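Local coordinates for protein GTN Reductase (Agrobacterium tumefaciens, PDB 5N6G) that binds FMN and 2-phenylacrylic acid and, as an Old Yellow Enzyme ene-reductase, probably reduces activated carbon-carbon double bonds, at residues A[25-38]-A[353-365]. Sequence-based numbering, arbitrary orientation.
Sequences TRNRSPGAIPNNLN and PTFYGGGAEGYTD. With FMN (flavin mononucleotide), chain B; 8OZ (2-Phenylacrylic acid), chain C.
The Arg28 guanidinium runs nearly parallel to the Tyr363 ring, planes 10° apart, shifted toward CB, while backbone carbonyls of 353-365 surround the guanidinium edge. Arg28 CD sits over the face, 3.4 Å from the centroid of the Tyr363 ring, a CH-pi contact. The chain, extended from CG to NE, carries the guanidinium past the ring: Arg28 NE donates to Gly359 O at 2.8 Å, and NH1 and NH2 together grip Thr354 O end-on, the NH2 bond being 2.8 Å. Arg26 bends at chi2 and chi3, turning a face of its guanidinium to the CD1 edge of the Tyr363 ring, planes 76° apart. Arg26 NE meets an in-plane lone pair of Phe355 O at 2.9 Å, nearly straight, and NH2 bonds to Gly362 O. No carboxylate takes part across this contact; carbonyl dipoles probably offset both charges. Asn38 ND2 donates to Tyr363 OH (2.8 Å), and Leu37 CG packs against the CE2 edge. Thr25 N bonds to FMN N5 at 2.8 Å and Tyr356 borders flavin and 2-phenylacrylic acid, so both segments line the pocket. The contact joins the segment following barrel strand 19-21 to the C-terminal loop; helix 329-333 touches Arg26 and Phe355, and helix 36-43 supplies Tyr41, stacked on Tyr363.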
# COMPACT_ATOMS: atom_id res chain seq x y z
N THR A 25 6.08 1.99 5.57
CA THR A 25 6.99 1.00 6.17
C THR A 25 8.01 1.68 7.08
O THR A 25 8.73 2.60 6.67
CB THR A 25 7.71 0.24 5.04
OG1 THR A 25 6.74 -0.54 4.33
CG2 THR A 25 8.78 -0.71 5.58
N ARG A 26 8.06 1.23 8.34
CA ARG A 26 8.99 1.80 9.30
C ARG A 26 9.93 0.78 9.92
O ARG A 26 10.85 1.19 10.63
CB ARG A 26 8.22 2.52 10.44
CG ARG A 26 7.07 3.45 9.97
CD ARG A 26 7.54 4.60 9.08
NE ARG A 26 8.61 5.36 9.72
CZ ARG A 26 8.43 6.35 10.60
NH1 ARG A 26 7.20 6.74 10.92
NH2 ARG A 26 9.46 6.94 11.14
N ASN A 27 9.75 -0.51 9.66
CA ASN A 27 10.64 -1.59 10.14
C ASN A 27 10.89 -1.55 11.64
O ASN A 27 12.03 -1.67 12.12
CB ASN A 27 11.97 -1.54 9.40
CG ASN A 27 11.80 -1.43 7.92
OD1 ASN A 27 11.84 -0.33 7.37
ND2 ASN A 27 11.62 -2.57 7.25
N ARG A 28 9.80 -1.44 12.39
CA ARG A 28 9.88 -1.36 13.84
C ARG A 28 9.04 -2.44 14.51
O ARG A 28 8.54 -2.25 15.62
CB ARG A 28 9.47 0.03 14.30
CG ARG A 28 10.63 1.02 14.13
CD ARG A 28 10.12 2.39 14.27
NE ARG A 28 11.09 3.47 14.45
CZ ARG A 28 11.58 4.21 13.46
NH1 ARG A 28 11.28 3.94 12.21
NH2 ARG A 28 12.33 5.26 13.72
N SER A 29 8.89 -3.60 13.85
CA SER A 29 8.12 -4.72 14.39
C SER A 29 8.91 -6.02 14.31
O SER A 29 8.62 -6.90 13.49
CB SER A 29 6.79 -4.84 13.64
OG SER A 29 6.07 -3.62 13.70
N PRO A 30 9.91 -6.18 15.17
CA PRO A 30 10.68 -7.43 15.19
C PRO A 30 9.78 -8.65 15.33
O PRO A 30 8.79 -8.66 16.07
CB PRO A 30 11.60 -7.27 16.41
CG PRO A 30 11.72 -5.79 16.58
CD PRO A 30 10.42 -5.21 16.15
N GLY A 31 10.15 -9.71 14.61
CA GLY A 31 9.39 -10.94 14.64
C GLY A 31 8.11 -10.88 13.86
O GLY A 31 7.30 -11.81 13.97
N ALA A 32 7.87 -9.80 13.12
CA ALA A 32 6.67 -9.64 12.31
C ALA A 32 5.42 -9.48 13.17
O ALA A 32 4.31 -9.83 12.73
CB ALA A 32 6.49 -10.82 11.34
N ILE A 33 5.58 -8.93 14.37
CA ILE A 33 4.50 -8.83 15.35
C ILE A 33 4.42 -7.37 15.79
O ILE A 33 5.40 -6.83 16.33
CB ILE A 33 4.74 -9.74 16.57
CG1 ILE A 33 4.75 -11.21 16.12
CG2 ILE A 33 3.69 -9.53 17.65
CD1 ILE A 33 5.34 -12.17 17.16
N PRO A 34 3.28 -6.68 15.61
CA PRO A 34 3.17 -5.32 16.15
C PRO A 34 3.30 -5.32 17.66
O PRO A 34 2.84 -6.23 18.35
CB PRO A 34 1.76 -4.88 15.72
CG PRO A 34 1.41 -5.76 14.58
CD PRO A 34 2.04 -7.08 14.93
N ASN A 35 3.89 -4.24 18.18
CA ASN A 35 4.19 -4.13 19.60
C ASN A 35 3.61 -2.85 20.18
O ASN A 35 2.82 -2.16 19.52
CB ASN A 35 5.70 -4.22 19.78
CG ASN A 35 6.43 -3.17 18.99
OD1 ASN A 35 6.02 -2.00 18.95
ND2 ASN A 35 7.48 -3.59 18.28
N ASN A 36 3.91 -2.55 21.45
CA ASN A 36 3.25 -1.42 22.10
C ASN A 36 3.70 -0.08 21.53
O ASN A 36 2.90 0.87 21.45
CB ASN A 36 3.54 -1.44 23.60
CG ASN A 36 2.82 -2.55 24.30
OD1 ASN A 36 1.92 -3.16 23.74
ND2 ASN A 36 3.19 -2.79 25.54
N LEU A 37 4.97 0.03 21.13
CA LEU A 37 5.44 1.26 20.48
C LEU A 37 4.70 1.51 19.18
O LEU A 37 4.31 2.65 18.88
CB LEU A 37 6.95 1.19 20.25
CG LEU A 37 7.60 2.51 19.81
CD1 LEU A 37 7.58 3.52 20.93
CD2 LEU A 37 9.04 2.26 19.36
N ASN A 38 4.48 0.46 18.38
CA ASN A 38 3.70 0.58 17.16
C ASN A 38 2.30 1.10 17.47
O ASN A 38 1.74 1.91 16.70
CB ASN A 38 3.57 -0.78 16.46
CG ASN A 38 4.90 -1.43 16.07
OD1 ASN A 38 5.01 -2.66 16.05
ND2 ASN A 38 5.89 -0.63 15.74
N PRO A 353 16.79 10.08 8.18
CA PRO A 353 17.63 9.02 8.76
C PRO A 353 16.91 8.11 9.74
O PRO A 353 17.44 7.03 10.04
CB PRO A 353 18.75 9.79 9.46
CG PRO A 353 18.83 11.07 8.71
CD PRO A 353 17.43 11.40 8.30
N THR A 354 15.77 8.52 10.30
CA THR A 354 15.02 7.67 11.21
C THR A 354 13.73 7.14 10.59
O THR A 354 12.85 6.64 11.29
CB THR A 354 14.73 8.41 12.53
OG1 THR A 354 14.12 9.69 12.27
CG2 THR A 354 16.02 8.62 13.31
N PHE A 355 13.61 7.20 9.26
CA PHE A 355 12.44 6.61 8.62
C PHE A 355 12.37 5.11 8.88
O PHE A 355 11.30 4.58 9.19
CB PHE A 355 12.44 6.86 7.10
CG PHE A 355 12.01 8.25 6.67
CD1 PHE A 355 11.68 9.24 7.59
CD2 PHE A 355 11.93 8.56 5.33
CE1 PHE A 355 11.29 10.51 7.17
CE2 PHE A 355 11.54 9.82 4.90
CZ PHE A 355 11.22 10.81 5.83
N TYR A 356 13.51 4.41 8.77
CA TYR A 356 13.51 2.95 8.74
C TYR A 356 14.30 2.39 9.90
O TYR A 356 15.48 2.73 10.07
CB TYR A 356 14.11 2.43 7.44
CG TYR A 356 13.50 3.06 6.22
CD1 TYR A 356 12.20 2.77 5.86
CD2 TYR A 356 14.21 3.95 5.45
CE1 TYR A 356 11.62 3.35 4.76
CE2 TYR A 356 13.65 4.54 4.34
CZ TYR A 356 12.35 4.23 4.01
OH TYR A 356 11.77 4.80 2.90
N GLY A 357 13.66 1.52 10.68
CA GLY A 357 14.33 0.83 11.77
C GLY A 357 14.50 1.72 12.98
O GLY A 357 14.06 2.87 13.03
N GLY A 358 15.16 1.16 13.99
CA GLY A 358 15.40 1.90 15.21
C GLY A 358 14.23 1.82 16.18
O GLY A 358 13.50 0.82 16.23
N GLY A 359 14.04 2.89 16.94
CA GLY A 359 13.07 2.91 18.02
C GLY A 359 12.23 4.17 18.00
O GLY A 359 11.77 4.62 16.95
N ALA A 360 11.96 4.69 19.20
CA ALA A 360 11.01 5.79 19.33
C ALA A 360 11.50 7.04 18.62
O ALA A 360 10.69 7.82 18.11
CB ALA A 360 10.76 6.09 20.80
N GLU A 361 12.81 7.24 18.58
CA GLU A 361 13.35 8.45 17.98
C GLU A 361 13.00 8.51 16.49
O GLU A 361 13.27 7.56 15.74
CB GLU A 361 14.86 8.51 18.18
CG GLU A 361 15.50 9.80 17.74
CD GLU A 361 16.92 9.96 18.25
OE1 GLU A 361 17.53 8.93 18.60
OE2 GLU A 361 17.41 11.11 18.31
N GLY A 362 12.40 9.61 16.07
CA GLY A 362 11.92 9.73 14.70
C GLY A 362 10.71 8.89 14.38
O GLY A 362 10.43 8.62 13.20
N TYR A 363 9.96 8.49 15.41
CA TYR A 363 8.81 7.61 15.24
C TYR A 363 7.65 8.12 16.08
O TYR A 363 6.63 8.58 15.54
CB TYR A 363 9.21 6.19 15.63
CG TYR A 363 8.21 5.09 15.38
CD1 TYR A 363 7.68 4.85 14.13
CD2 TYR A 363 7.83 4.25 16.42
CE1 TYR A 363 6.78 3.83 13.92
CE2 TYR A 363 6.95 3.22 16.22
CZ TYR A 363 6.41 3.02 14.97
OH TYR A 363 5.53 1.98 14.74
N THR A 364 7.79 8.06 17.40
CA THR A 364 6.73 8.52 18.30
C THR A 364 7.07 9.83 19.01
O THR A 364 6.27 10.30 19.84
CB THR A 364 6.45 7.44 19.35
OG1 THR A 364 7.69 7.01 19.90
CG2 THR A 364 5.74 6.24 18.75
N ASP A 365 8.22 10.44 18.72
CA ASP A 365 8.63 11.63 19.45
C ASP A 365 8.53 12.90 18.62
O ASP A 365 9.07 13.93 19.03
CB ASP A 365 10.05 11.46 19.99
CG ASP A 365 11.10 11.42 18.88
OD1 ASP A 365 10.73 11.21 17.71
OD2 ASP A 365 12.28 11.61 19.20
N1 FMN B . 4.08 3.01 -0.02
C2 FMN B . 3.32 1.87 0.13
O2 FMN B . 2.40 1.58 -0.68
N3 FMN B . 3.53 1.05 1.21
C4 FMN B . 4.51 1.22 2.18
O4 FMN B . 4.59 0.45 3.13
C4A FMN B . 5.33 2.40 1.99
N5 FMN B . 6.25 2.65 2.89
C5A FMN B . 6.92 3.86 2.79
C6 FMN B . 7.82 4.20 3.79
C7 FMN B . 8.43 5.45 3.81
C7M FMN B . 9.37 5.78 4.94
C8 FMN B . 8.15 6.38 2.80
C8M FMN B . 8.74 7.76 2.83
C9 FMN B . 7.26 6.04 1.78
C9A FMN B . 6.64 4.79 1.78
N10 FMN B . 5.66 4.46 0.82
C10 FMN B . 5.00 3.26 0.88
C1' FMN B . 5.22 5.50 -0.12
C2' FMN B . 4.27 6.47 0.55
O2' FMN B . 3.04 5.82 0.90
C3' FMN B . 3.94 7.69 -0.33
O3' FMN B . 3.42 7.25 -1.58
C4' FMN B . 5.14 8.59 -0.59
O4' FMN B . 5.77 8.95 0.64
C5' FMN B . 4.76 9.83 -1.38
O5' FMN B . 3.83 10.64 -0.64
P FMN B . 4.22 12.01 0.14
O1P FMN B . 4.70 12.96 -0.94
O2P FMN B . 5.35 11.64 1.08
O3P FMN B . 2.96 12.43 0.82
C4 8OZ C . 9.99 2.11 1.56
C5 8OZ C . 10.80 1.16 2.13
C6 8OZ C . 10.44 -0.17 2.08
C7 8OZ C . 9.25 -0.54 1.48
C8 8OZ C . 6.62 0.61 -0.91
C 8OZ C . 6.32 -0.86 1.03
O 8OZ C . 5.49 0.44 -1.30
C1 8OZ C . 7.07 0.02 0.39
C2 8OZ C . 8.41 0.41 0.93
C3 8OZ C . 8.80 1.75 0.96
O1 8OZ C . 7.50 1.30 -1.60
O HOH W 1 6.94 8.94 12.75